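Local coordinates for protein Alp7A (Bacillus subtilis, PDB 5EC0) that binds ADP as a member of the actin-like ATPase family and probably assembles into cytoskeletal filaments that segregate a plasmid between daughter cells, at residues Q309-F314 against E344-D349; A187-F192 against A225-P230; T276-R281 against D293-S298; I179-A184 against T217-L222. All coordinates share one frame; numbering follows the deposited sequence.

Contact 1: Q309-F314 against E344-D349; sequences QAENTF and ERYGRD
E311 and R345 meet through the ends of long side chains, their CA atoms, the nearest pair of the two segments, being 11.2 Å apart. E311 sets out with CG opposite its own backbone N (chi1 -175°) and stays extended, carrying the carboxylate straight off helix 292-313. R345 comes from the opposite direction, extended from CG to NE, and offers the guanidinium edge. As modelled, R345 NE makes a salt bridge of 3.3 Å to E311 OE1 with a fairly straight N-H (162°), and R345 NH2 adds a weak bond of 3.5 Å to the same oxygen. Y346 also brings its ring edge to E311 OE1; the modelled approach to its OH is implausibly short, so the placing of OE1, and with it the detail of the salt bridge, is doubtful. The carboxylate and guanidinium planes are turned 59° apart. In the actin-like ATPase fold this pairing lies at the surface, while A310 and T313 of helix 292-313, and F314 just after it, pack on the five-stranded sheet. One face of the Y346 ring carries R345 CB, 4.0 Å above its plane, and the ring also meets H355 nearly parallel.

Contact 2: A187-F192 against A225-P230; sequences AIKKNF and AGLKPP
K189 leaves its helix with CG opposite the carbonyl carbon (chi1 -59°), runs straight for one bond, then bends at both chi3 (68°) and chi4 (65°), and this curl turns NZ back onto the backbone of G226 and L227. K189 NZ bonds to L227 O at 3.2 Å, approaching from well above the carbonyl plane, and lies 3.1 Å from G226 O. L227 O also receives R185 NH1, so two basic side chains share this carbonyl. The aliphatic part of K189 slides past L227 in the opposite direction, its CG 3.9 Å from L227 CD1. I188 meets the same methyl from another quarter, crossing L227 at about a right angle: its CG2 branch lies 3.5 Å from L227 CD1. The L227 side chain thus meets carbon from I188 and K189, and also packs on V208 and F210 of strand 207-213. Both G226 and L227 have left-handed backbone angles, which turn the chain as it leaves strand 218-223. K189 additionally has a cation-pi partner in W186. The arrangement joins the short helix 185-189 to the loop between strands 218-223 and 236-239, antiparallel neighbours at one side of the five-stranded sheet of an actin-like ATPase domain.

Contact 3: T276-R281 against D293-S298; sequences TKMERR and DIIKKS
The chain runs through M278 into the short strand 279-281 while helix 292-313 passes beside it, and the two backbones come nearest at the CA atoms of M278 and I295, 8.2 Å apart. M278 spans that gap. Its chain is straight as far as SD and then bends at chi3 (59°), which folds the terminal methyl onto I295. M278 CE sits 3.8 Å from I295 CG2 and 3.9 Å from I295 CD1, so both ends of the branched side chain receive it, while M278 SD lies 3.9 Å from the same CG2. The branch of I295 makes this possible: with CG1 opposite the carbonyl carbon (chi1 -66°), CG2 and CD1 are both presented to the methionine. K296 passes more loosely, with its CE 4.5 Å from M278 SD, and carries its ammonium on to a salt bridge with E336. F268 of helix 262-272 touches M278 and I295 alike, and that helix holds E266 and Y270, which bind ADP; the M278 side chain is about 8 Å from that of Y270. The backbone N of M278 is held separately by T292 OG1. With no hydrogen bond crossing, cohesion between the segments rests on packing of the methionine sulfur and methyl against the isoleucine, with the K296–E336 ion pair alongside.

Contact 4: I179-A184 against T217-L222; sequences IESEVA and TDDLVL
S181 and V221 meet through carbon, S181 CB lying 3.8 Å from V221 CG2, and that same methyl sits 3.7 Å from E182 N. The other branch of V221 serves E182: its CG1, opposite the backbone N (chi1 -163°), comes within 4.1 Å of E182 CB. Two residues along the strand and on the same side, D219 offers its CB to S181 OG at 3.5 Å. No hydrogen bond crosses; the serine hydroxyl pairs instead with D212 OD2 on the adjoining strand, and S181 N with N365 OD1. E180 to E182 form a classic gamma turn, with S181 at its centre (75°/-52°) and a weak bond from E182 N to E180 O closing it. Antiparallel strands 207-213 and 218-223 are joined through G214 to G216, which bind ADP; this glycine-rich turn, with D212 before it, corresponds to the phosphate 2 motif of the actin-like ATPase fold. D219, just past it, has its carboxylate tied at both oxygens: T217 OG1 donates to D219 OD2 at 2.9 Å on the syn side, and S238 OG bonds to OD1. The D219 side chain lies about 6 Å from the magnesium ion and about 7 Å from ADP. Farther out, E182 turns its carboxylate to R185 in a salt bridge.

Overall arrangement
Depth in the fold goes with chemistry across these four contacts. Contact 1 lies at the surface and, as modelled, relies on a salt bridge whose detail is uncertain; contact 2 is partly buried and mixes a lysine-to-carbonyl bond with aliphatic packing; contacts 3 and 4 are buried and have no hydrogen bond between their segments. Contacts 1 and 3 share helix 292-313, using its two ends with centres 25 Å apart. Contacts 2 and 4 interleave along the chain and touch, P230 CG resting 3.6 Å from V221 CG1. Contact 4 also meets contact 1, where L220, on the other side of strand 218-223, packs under A310 and F314. Of the four, contact 4 approaches the nucleotide and magnesium ion most closely.

Contact 1: Q309-F314 against E344-D349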
loop_
_atom_site.group_PDB
_atom_site.type_symbol
_atom_site.label_atom_id
_atom_site.label_comp_id
_atom_site.label_asym_id
_atom_site.label_seq_id
_atom_site.Cartn_x
_atom_site.Cartn_y
_atom_site.Cartn_z
ATOM N N GLN A 309 8.830 -2.773 20.373
ATOM C CA GLN A 309 9.427 -3.545 19.289
ATOM C C GLN A 309 10.463 -2.708 18.540
ATOM O O GLN A 309 11.583 -3.156 18.309
ATOM C CB GLN A 309 8.359 -4.037 18.307
ATOM C CG GLN A 309 7.714 -5.376 18.639
ATOM C CD GLN A 309 6.644 -5.776 17.612
ATOM O OE1 GLN A 309 6.445 -5.098 16.589
ATOM N NE2 GLN A 309 5.952 -6.880 17.883
ATOM N N ALA A 310 10.080 -1.489 18.169
ATOM C CA ALA A 310 10.941 -0.611 17.388
ATOM C C ALA A 310 12.195 -0.257 18.165
ATOM O O ALA A 310 13.305 -0.260 17.624
ATOM C CB ALA A 310 10.196 0.652 16.992
ATOM N N GLU A 311 12.003 0.052 19.442
ATOM C CA GLU A 311 13.104 0.366 20.336
ATOM C C GLU A 311 14.091 -0.804 20.403
ATOM O O GLU A 311 15.304 -0.603 20.415
ATOM C CB GLU A 311 12.567 0.709 21.734
ATOM C CG GLU A 311 13.630 1.177 22.733
ATOM C CD GLU A 311 13.035 1.586 24.072
ATOM O OE1 GLU A 311 11.870 2.042 24.087
ATOM O OE2 GLU A 311 13.730 1.456 25.104
ATOM N N ASN A 312 13.565 -2.026 20.427
ATOM C CA ASN A 312 14.401 -3.216 20.627
ATOM C C ASN A 312 14.924 -3.842 19.340
ATOM O O ASN A 312 15.781 -4.723 19.374
ATOM C CB ASN A 312 13.627 -4.279 21.404
ATOM C CG ASN A 312 13.306 -3.850 22.814
ATOM O OD1 ASN A 312 14.072 -3.115 23.441
ATOM N ND2 ASN A 312 12.169 -4.314 23.330
ATOM N N THR A 313 14.391 -3.398 18.209
ATOM C CA THR A 313 14.748 -3.978 16.925
ATOM C C THR A 313 16.157 -3.577 16.547
ATOM O O THR A 313 16.949 -4.394 16.096
ATOM C CB THR A 313 13.773 -3.538 15.821
ATOM O OG1 THR A 313 12.545 -4.260 15.963
ATOM C CG2 THR A 313 14.357 -3.814 14.444
ATOM N N PHE A 314 16.457 -2.299 16.723
ATOM C CA PHE A 314 17.786 -1.789 16.444
ATOM C C PHE A 314 18.296 -1.171 17.739
ATOM O O PHE A 314 17.937 -0.038 18.086
ATOM C CB PHE A 314 17.771 -0.769 15.293
ATOM C CG PHE A 314 17.292 -1.331 13.974
ATOM C CD1 PHE A 314 18.027 -2.306 13.309
ATOM C CD2 PHE A 314 16.113 -0.874 13.393
ATOM C CE1 PHE A 314 17.586 -2.826 12.096
ATOM C CE2 PHE A 314 15.661 -1.386 12.174
ATOM C CZ PHE A 314 16.395 -2.360 11.527
ATOM N N GLU A 344 4.883 9.250 27.674
ATOM C CA GLU A 344 4.915 8.552 28.972
ATOM C C GLU A 344 6.247 7.852 29.189
ATOM O O GLU A 344 6.729 7.733 30.309
ATOM C CB GLU A 344 3.794 7.508 29.082
ATOM C CG GLU A 344 2.386 8.051 29.261
ATOM C CD GLU A 344 1.344 6.934 29.312
ATOM O OE1 GLU A 344 1.654 5.810 28.852
ATOM O OE2 GLU A 344 0.228 7.171 29.819
ATOM N N ARG A 345 6.832 7.391 28.092
ATOM C CA ARG A 345 7.972 6.503 28.141
ATOM C C ARG A 345 9.298 7.261 28.108
ATOM O O ARG A 345 10.266 6.844 28.737
ATOM C CB ARG A 345 7.881 5.517 26.971
ATOM C CG ARG A 345 8.487 4.158 27.221
ATOM C CD ARG A 345 8.189 3.221 26.056
ATOM N NE ARG A 345 9.195 2.171 25.932
ATOM C CZ ARG A 345 9.182 1.044 26.634
ATOM N NH1 ARG A 345 8.216 0.825 27.520
ATOM N NH2 ARG A 345 10.137 0.142 26.459
ATOM N N TYR A 346 9.343 8.375 27.381
ATOM C CA TYR A 346 10.605 9.090 27.186
ATOM C C TYR A 346 10.559 10.556 27.622
ATOM O O TYR A 346 11.576 11.259 27.581
ATOM C CB TYR A 346 11.031 9.024 25.714
ATOM C CG TYR A 346 11.002 7.638 25.094
ATOM C CD1 TYR A 346 11.855 6.633 25.546
ATOM C CD2 TYR A 346 10.137 7.342 24.039
ATOM C CE1 TYR A 346 11.839 5.365 24.977
ATOM C CE2 TYR A 346 10.118 6.082 23.457
ATOM C CZ TYR A 346 10.970 5.093 23.931
ATOM O OH TYR A 346 10.955 3.835 23.359
ATOM N N GLY A 347 9.384 11.025 28.026
ATOM C CA GLY A 347 9.212 12.438 28.320
ATOM C C GLY A 347 8.745 13.207 27.096
ATOM O O GLY A 347 8.860 12.721 25.971
ATOM N N ARG A 348 8.217 14.410 27.313
ATOM C CA ARG A 348 7.617 15.190 26.231
ATOM C C ARG A 348 8.624 15.631 25.167
ATOM O O ARG A 348 8.348 15.549 23.967
ATOM C CB ARG A 348 6.900 16.414 26.802
ATOM C CG ARG A 348 6.129 17.223 25.770
ATOM C CD ARG A 348 6.700 18.628 25.667
ATOM N NE ARG A 348 6.022 19.451 24.667
ATOM C CZ ARG A 348 6.127 20.777 24.590
ATOM N NH1 ARG A 348 5.475 21.438 23.643
ATOM N NH2 ARG A 348 6.877 21.446 25.461
ATOM N N ASP A 349 9.786 16.094 25.606
ATOM C CA ASP A 349 10.804 16.613 24.692
ATOM C C ASP A 349 11.259 15.580 23.653
ATOM O O ASP A 349 11.302 15.866 22.452
ATOM C CB ASP A 349 12.009 17.131 25.484
ATOM C CG ASP A 349 11.674 18.363 26.304
ATOM O OD1 ASP A 349 10.767 19.108 25.885
ATOM O OD2 ASP A 349 12.318 18.591 27.356
#

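Contact 2: A187-F192 against A225-P230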
loop_
_atom_site.group_PDB
_atom_site.type_symbol
_atom_site.label_atom_id
_atom_site.label_comp_id
_atom_site.label_asym_id
_atom_site.label_seq_id
_atom_site.Cartn_x
_atom_site.Cartn_y
_atom_site.Cartn_z
ATOM N N ALA A 187 9.994 9.834 -0.270
ATOM C CA ALA A 187 8.856 10.740 -0.095
ATOM C C ALA A 187 9.129 11.744 1.029
ATOM O O ALA A 187 8.507 12.789 1.089
ATOM C CB ALA A 187 7.560 9.950 0.186
ATOM N N ILE A 188 10.077 11.417 1.904
ATOM C CA ILE A 188 10.550 12.350 2.932
ATOM C C ILE A 188 11.686 13.263 2.401
ATOM O O ILE A 188 11.777 14.452 2.741
ATOM C CB ILE A 188 11.062 11.579 4.180
ATOM C CG1 ILE A 188 9.997 10.594 4.707
ATOM C CG2 ILE A 188 11.578 12.552 5.262
ATOM C CD1 ILE A 188 8.665 11.258 5.125
ATOM N N LYS A 189 12.555 12.700 1.569
ATOM C CA LYS A 189 13.735 13.420 1.097
ATOM C C LYS A 189 13.378 14.490 0.070
ATOM O O LYS A 189 13.899 15.608 0.116
ATOM C CB LYS A 189 14.752 12.448 0.494
ATOM C CG LYS A 189 15.249 11.358 1.466
ATOM C CD LYS A 189 16.084 10.287 0.745
ATOM C CE LYS A 189 17.416 10.828 0.233
ATOM N NZ LYS A 189 18.335 11.257 1.352
ATOM N N LYS A 190 12.489 14.128 -0.847
ATOM C CA LYS A 190 12.121 14.971 -1.984
ATOM C C LYS A 190 10.608 15.150 -2.127
ATOM O O LYS A 190 9.835 14.284 -1.700
ATOM C CB LYS A 190 12.662 14.355 -3.277
ATOM C CG LYS A 190 14.154 14.071 -3.283
ATOM C CD LYS A 190 14.934 15.309 -3.615
ATOM C CE LYS A 190 16.133 14.998 -4.508
ATOM N NZ LYS A 190 16.740 16.268 -4.981
ATOM N N ASN A 191 10.189 16.252 -2.747
ATOM C CA ASN A 191 8.811 16.368 -3.220
ATOM C C ASN A 191 8.726 15.892 -4.682
ATOM O O ASN A 191 9.730 15.497 -5.271
ATOM C CB ASN A 191 8.294 17.802 -3.062
ATOM C CG ASN A 191 9.089 18.817 -3.877
ATOM O OD1 ASN A 191 9.835 18.469 -4.786
ATOM N ND2 ASN A 191 8.920 20.082 -3.548
ATOM N N PHE A 192 7.544 15.921 -5.272
ATOM C CA PHE A 192 7.393 15.395 -6.632
ATOM C C PHE A 192 8.113 16.248 -7.696
ATOM O O PHE A 192 8.289 15.814 -8.830
ATOM C CB PHE A 192 5.910 15.262 -6.985
ATOM C CG PHE A 192 5.156 14.306 -6.091
ATOM C CD1 PHE A 192 5.808 13.226 -5.501
ATOM C CD2 PHE A 192 3.798 14.484 -5.845
ATOM C CE1 PHE A 192 5.131 12.349 -4.670
ATOM C CE2 PHE A 192 3.106 13.613 -5.021
ATOM C CZ PHE A 192 3.778 12.529 -4.428
ATOM N N ALA A 225 22.280 8.599 9.138
ATOM C CA ALA A 225 22.065 10.046 9.151
ATOM C C ALA A 225 21.899 10.680 7.769
ATOM O O ALA A 225 22.705 10.461 6.879
ATOM C CB ALA A 225 23.235 10.724 9.899
ATOM N N GLY A 226 20.852 11.480 7.599
ATOM C CA GLY A 226 20.566 12.065 6.298
ATOM C C GLY A 226 19.701 11.186 5.395
ATOM O O GLY A 226 19.667 11.382 4.187
ATOM N N LEU A 227 19.008 10.219 5.988
ATOM C CA LEU A 227 18.100 9.336 5.250
ATOM C C LEU A 227 18.808 8.650 4.073
ATOM O O LEU A 227 18.269 8.551 2.966
ATOM C CB LEU A 227 16.870 10.115 4.762
ATOM C CG LEU A 227 16.119 10.877 5.866
ATOM C CD1 LEU A 227 14.987 11.717 5.296
ATOM C CD2 LEU A 227 15.591 9.933 6.959
ATOM N N LYS A 228 20.017 8.168 4.348
ATOM C CA LYS A 228 20.873 7.529 3.356
ATOM C C LYS A 228 20.492 6.060 3.236
ATOM O O LYS A 228 19.750 5.556 4.075
ATOM C CB LYS A 228 22.353 7.703 3.753
ATOM C CG LYS A 228 22.832 9.146 3.636
ATOM C CD LYS A 228 24.211 9.364 4.224
ATOM C CE LYS A 228 24.635 10.825 4.088
ATOM N NZ LYS A 228 24.450 11.307 2.685
ATOM N N PRO A 229 20.979 5.366 2.187
ATOM C CA PRO A 229 20.572 3.964 2.055
ATOM C C PRO A 229 21.040 3.116 3.240
ATOM O O PRO A 229 22.057 3.428 3.856
ATOM C CB PRO A 229 21.258 3.512 0.755
ATOM C CG PRO A 229 21.586 4.754 0.022
ATOM C CD PRO A 229 21.840 5.798 1.068
ATOM N N PRO A 230 20.293 2.053 3.559
ATOM C CA PRO A 230 20.686 1.118 4.621
ATOM C C PRO A 230 22.077 0.575 4.350
ATOM O O PRO A 230 22.427 0.405 3.187
ATOM C CB PRO A 230 19.630 0.010 4.530
ATOM C CG PRO A 230 18.453 0.671 3.863
ATOM C CD PRO A 230 19.024 1.669 2.915
#

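Contact 3: T276-R281 against D293-S298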
loop_
_atom_site.group_PDB
_atom_site.type_symbol
_atom_site.label_atom_id
_atom_site.label_comp_id
_atom_site.label_asym_id
_atom_site.label_seq_id
_atom_site.Cartn_x
_atom_site.Cartn_y
_atom_site.Cartn_z
ATOM N N THR A 276 -13.209 13.181 18.462
ATOM C CA THR A 276 -13.336 13.050 19.909
ATOM C C THR A 276 -14.239 11.896 20.324
ATOM O O THR A 276 -14.003 11.238 21.337
ATOM C CB THR A 276 -13.886 14.345 20.528
ATOM O OG1 THR A 276 -14.960 14.836 19.713
ATOM C CG2 THR A 276 -12.797 15.403 20.606
ATOM N N LYS A 277 -15.284 11.663 19.541
ATOM C CA LYS A 277 -16.229 10.602 19.843
ATOM C C LYS A 277 -16.209 9.566 18.725
ATOM O O LYS A 277 -16.371 9.907 17.551
ATOM C CB LYS A 277 -17.639 11.173 20.030
ATOM C CG LYS A 277 -18.410 10.593 21.212
ATOM C CD LYS A 277 -19.750 11.301 21.422
ATOM C CE LYS A 277 -20.276 11.086 22.830
ATOM N NZ LYS A 277 -21.565 11.796 23.093
ATOM N N MET A 278 -15.991 8.306 19.084
ATOM C CA MET A 278 -16.062 7.225 18.108
ATOM C C MET A 278 -17.418 6.531 18.252
ATOM O O MET A 278 -17.612 5.666 19.115
ATOM C CB MET A 278 -14.899 6.251 18.288
ATOM C CG MET A 278 -13.546 6.942 18.268
ATOM S SD MET A 278 -12.102 5.849 18.262
ATOM C CE MET A 278 -12.402 4.902 16.768
ATOM N N GLU A 279 -18.361 6.940 17.407
ATOM C CA GLU A 279 -19.753 6.535 17.556
ATOM C C GLU A 279 -20.208 5.561 16.475
ATOM O O GLU A 279 -20.025 5.804 15.279
ATOM C CB GLU A 279 -20.658 7.766 17.560
ATOM C CG GLU A 279 -20.606 8.559 18.852
ATOM C CD GLU A 279 -21.924 9.249 19.172
ATOM O OE1 GLU A 279 -22.201 10.309 18.575
ATOM O OE2 GLU A 279 -22.677 8.737 20.028
ATOM N N ARG A 280 -20.797 4.457 16.926
ATOM C CA ARG A 280 -21.342 3.423 16.059
ATOM C C ARG A 280 -22.837 3.678 15.849
ATOM O O ARG A 280 -23.579 3.923 16.816
ATOM C CB ARG A 280 -21.082 2.035 16.665
ATOM C CG ARG A 280 -21.615 0.846 15.874
ATOM C CD ARG A 280 -20.970 0.754 14.505
ATOM N NE ARG A 280 -20.939 -0.617 13.998
ATOM C CZ ARG A 280 -20.506 -0.956 12.785
ATOM N NH1 ARG A 280 -20.070 -0.023 11.946
ATOM N NH2 ARG A 280 -20.509 -2.231 12.410
ATOM N N ARG A 281 -23.251 3.623 14.577
ATOM C CA ARG A 281 -24.578 4.066 14.118
ATOM C C ARG A 281 -25.433 2.960 13.486
ATOM O O ARG A 281 -25.314 2.718 12.291
ATOM C CB ARG A 281 -24.436 5.204 13.062
ATOM C CG ARG A 281 -23.247 6.201 13.189
ATOM C CD ARG A 281 -23.355 6.887 14.484
ATOM N NE ARG A 281 -24.746 7.009 14.860
ATOM C CZ ARG A 281 -25.159 7.262 16.085
ATOM N NH1 ARG A 281 -24.256 7.332 17.032
ATOM N NH2 ARG A 281 -26.460 7.364 16.360
ATOM N N ASP A 293 -13.812 4.939 24.432
ATOM C CA ASP A 293 -12.940 4.465 25.507
ATOM C C ASP A 293 -12.370 3.082 25.210
ATOM O O ASP A 293 -11.176 2.837 25.410
ATOM C CB ASP A 293 -13.686 4.419 26.852
ATOM C CG ASP A 293 -13.898 5.793 27.465
ATOM O OD1 ASP A 293 -13.211 6.761 27.055
ATOM O OD2 ASP A 293 -14.751 5.893 28.381
ATOM N N ILE A 294 -13.229 2.183 24.740
ATOM C CA ILE A 294 -12.831 0.805 24.505
ATOM C C ILE A 294 -11.754 0.750 23.435
ATOM O O ILE A 294 -10.780 -0.003 23.532
ATOM C CB ILE A 294 -14.036 -0.061 24.089
ATOM C CG1 ILE A 294 -14.979 -0.248 25.285
ATOM C CG2 ILE A 294 -13.575 -1.411 23.520
ATOM C CD1 ILE A 294 -16.120 -1.178 25.017
ATOM N N ILE A 295 -11.919 1.588 22.426
ATOM C CA ILE A 295 -11.047 1.539 21.283
ATOM C C ILE A 295 -9.690 2.220 21.540
ATOM O O ILE A 295 -8.652 1.616 21.291
ATOM C CB ILE A 295 -11.748 2.150 20.077
ATOM C CG1 ILE A 295 -12.948 1.261 19.707
ATOM C CG2 ILE A 295 -10.785 2.275 18.924
ATOM C CD1 ILE A 295 -13.716 1.704 18.503
ATOM N N LYS A 296 -9.687 3.448 22.056
ATOM C CA LYS A 296 -8.415 4.138 22.302
ATOM C C LYS A 296 -7.565 3.351 23.292
ATOM O O LYS A 296 -6.343 3.326 23.184
ATOM C CB LYS A 296 -8.632 5.569 22.807
ATOM C CG LYS A 296 -9.407 6.433 21.832
ATOM C CD LYS A 296 -9.074 7.908 21.938
ATOM C CE LYS A 296 -9.809 8.694 20.848
ATOM N NZ LYS A 296 -9.291 10.078 20.634
ATOM N N LYS A 297 -8.221 2.690 24.237
ATOM C CA LYS A 297 -7.524 1.865 25.217
ATOM C C LYS A 297 -6.846 0.681 24.528
ATOM O O LYS A 297 -5.663 0.418 24.761
ATOM C CB LYS A 297 -8.488 1.384 26.296
ATOM C CG LYS A 297 -7.860 0.509 27.367
ATOM C CD LYS A 297 -8.846 0.263 28.499
ATOM C CE LYS A 297 -8.397 -0.868 29.406
ATOM N NZ LYS A 297 -9.360 -1.077 30.529
ATOM N N SER A 298 -7.586 -0.014 23.668
ATOM C CA SER A 298 -7.015 -1.128 22.917
ATOM C C SER A 298 -5.881 -0.691 21.981
ATOM O O SER A 298 -4.875 -1.394 21.828
ATOM C CB SER A 298 -8.094 -1.833 22.106
ATOM O OG SER A 298 -7.567 -2.996 21.500
#

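Contact 4: I179-A184 against T217-L222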
loop_
_atom_site.group_PDB
_atom_site.type_symbol
_atom_site.label_atom_id
_atom_site.label_comp_id
_atom_site.label_asym_id
_atom_site.label_seq_id
_atom_site.Cartn_x
_atom_site.Cartn_y
_atom_site.Cartn_z
ATOM N N ILE A 179 12.223 -1.607 -2.826
ATOM C CA ILE A 179 12.019 -2.273 -1.541
ATOM C C ILE A 179 11.020 -1.493 -0.711
ATOM O O ILE A 179 11.281 -0.323 -0.374
ATOM C CB ILE A 179 13.344 -2.405 -0.726
ATOM C CG1 ILE A 179 14.419 -3.100 -1.555
ATOM C CG2 ILE A 179 13.106 -3.178 0.582
ATOM C CD1 ILE A 179 15.839 -2.864 -1.028
ATOM N N GLU A 180 9.889 -2.123 -0.392
ATOM C CA GLU A 180 8.905 -1.534 0.530
ATOM C C GLU A 180 9.559 -1.031 1.819
ATOM O O GLU A 180 10.557 -1.598 2.275
ATOM C CB GLU A 180 7.810 -2.545 0.898
ATOM C CG GLU A 180 6.580 -2.479 0.034
ATOM C CD GLU A 180 5.506 -3.474 0.455
ATOM O OE1 GLU A 180 5.144 -3.509 1.649
ATOM O OE2 GLU A 180 5.032 -4.226 -0.418
ATOM N N SER A 181 8.980 0.032 2.383
ATOM C CA SER A 181 9.418 0.659 3.637
ATOM C C SER A 181 10.695 1.477 3.455
ATOM O O SER A 181 10.754 2.644 3.851
ATOM C CB SER A 181 9.608 -0.397 4.738
ATOM O OG SER A 181 8.534 -1.318 4.731
ATOM N N GLU A 182 11.721 0.869 2.868
ATOM C CA GLU A 182 12.941 1.607 2.565
ATOM C C GLU A 182 12.661 2.680 1.529
ATOM O O GLU A 182 13.104 3.816 1.705
ATOM C CB GLU A 182 14.059 0.670 2.083
ATOM C CG GLU A 182 15.400 1.356 1.777
ATOM C CD GLU A 182 15.481 1.911 0.360
ATOM O OE1 GLU A 182 14.711 1.457 -0.511
ATOM O OE2 GLU A 182 16.312 2.808 0.109
ATOM N N VAL A 183 11.929 2.342 0.460
ATOM C CA VAL A 183 11.728 3.292 -0.648
ATOM C C VAL A 183 10.952 4.548 -0.209
ATOM O O VAL A 183 11.045 5.607 -0.832
ATOM C CB VAL A 183 10.983 2.630 -1.867
ATOM C CG1 VAL A 183 9.503 2.415 -1.573
ATOM C CG2 VAL A 183 11.138 3.480 -3.124
ATOM N N ALA A 184 10.201 4.429 0.878
ATOM C CA ALA A 184 9.419 5.541 1.379
ATOM C C ALA A 184 10.292 6.726 1.778
ATOM O O ALA A 184 9.796 7.843 1.903
ATOM C CB ALA A 184 8.567 5.101 2.566
ATOM N N THR A 217 1.889 -6.911 8.796
ATOM C CA THR A 217 3.304 -6.914 9.196
ATOM C C THR A 217 3.742 -5.549 9.718
ATOM O O THR A 217 3.095 -4.523 9.457
ATOM C CB THR A 217 4.265 -7.285 8.031
ATOM O OG1 THR A 217 4.233 -6.260 7.034
ATOM C CG2 THR A 217 3.903 -8.626 7.395
ATOM N N ASP A 218 4.861 -5.545 10.432
ATOM C CA ASP A 218 5.528 -4.308 10.820
ATOM C C ASP A 218 6.989 -4.357 10.379
ATOM O O ASP A 218 7.767 -5.164 10.878
ATOM C CB ASP A 218 5.407 -4.089 12.327
ATOM C CG ASP A 218 3.966 -3.953 12.765
ATOM O OD1 ASP A 218 3.308 -2.975 12.351
ATOM O OD2 ASP A 218 3.478 -4.830 13.507
ATOM N N ASP A 219 7.348 -3.503 9.427
ATOM C CA ASP A 219 8.672 -3.557 8.809
ATOM C C ASP A 219 9.517 -2.343 9.180
ATOM O O ASP A 219 9.057 -1.200 9.100
ATOM C CB ASP A 219 8.546 -3.662 7.288
ATOM C CG ASP A 219 7.514 -4.698 6.858
ATOM O OD1 ASP A 219 7.866 -5.889 6.771
ATOM O OD2 ASP A 219 6.349 -4.318 6.617
ATOM N N LEU A 220 10.753 -2.595 9.588
ATOM C CA LEU A 220 11.617 -1.518 10.046
ATOM C C LEU A 220 12.906 -1.454 9.245
ATOM O O LEU A 220 13.519 -2.487 8.941
ATOM C CB LEU A 220 11.927 -1.686 11.536
ATOM C CG LEU A 220 10.709 -1.712 12.470
ATOM C CD1 LEU A 220 10.293 -3.133 12.779
ATOM C CD2 LEU A 220 11.013 -0.968 13.755
ATOM N N VAL A 221 13.305 -0.234 8.895
ATOM C CA VAL A 221 14.553 -0.003 8.175
ATOM C C VAL A 221 15.443 0.986 8.931
ATOM O O VAL A 221 14.974 2.036 9.368
ATOM C CB VAL A 221 14.295 0.545 6.771
ATOM C CG1 VAL A 221 15.542 0.379 5.916
ATOM C CG2 VAL A 221 13.119 -0.169 6.142
ATOM N N LEU A 222 16.721 0.662 9.092
ATOM C CA LEU A 222 17.636 1.586 9.770
ATOM C C LEU A 222 18.361 2.451 8.732
ATOM O O LEU A 222 19.171 1.950 7.950
ATOM C CB LEU A 222 18.624 0.823 10.657
ATOM C CG LEU A 222 19.599 1.635 11.527
ATOM C CD1 LEU A 222 18.820 2.563 12.440
ATOM C CD2 LEU A 222 20.505 0.712 12.353
#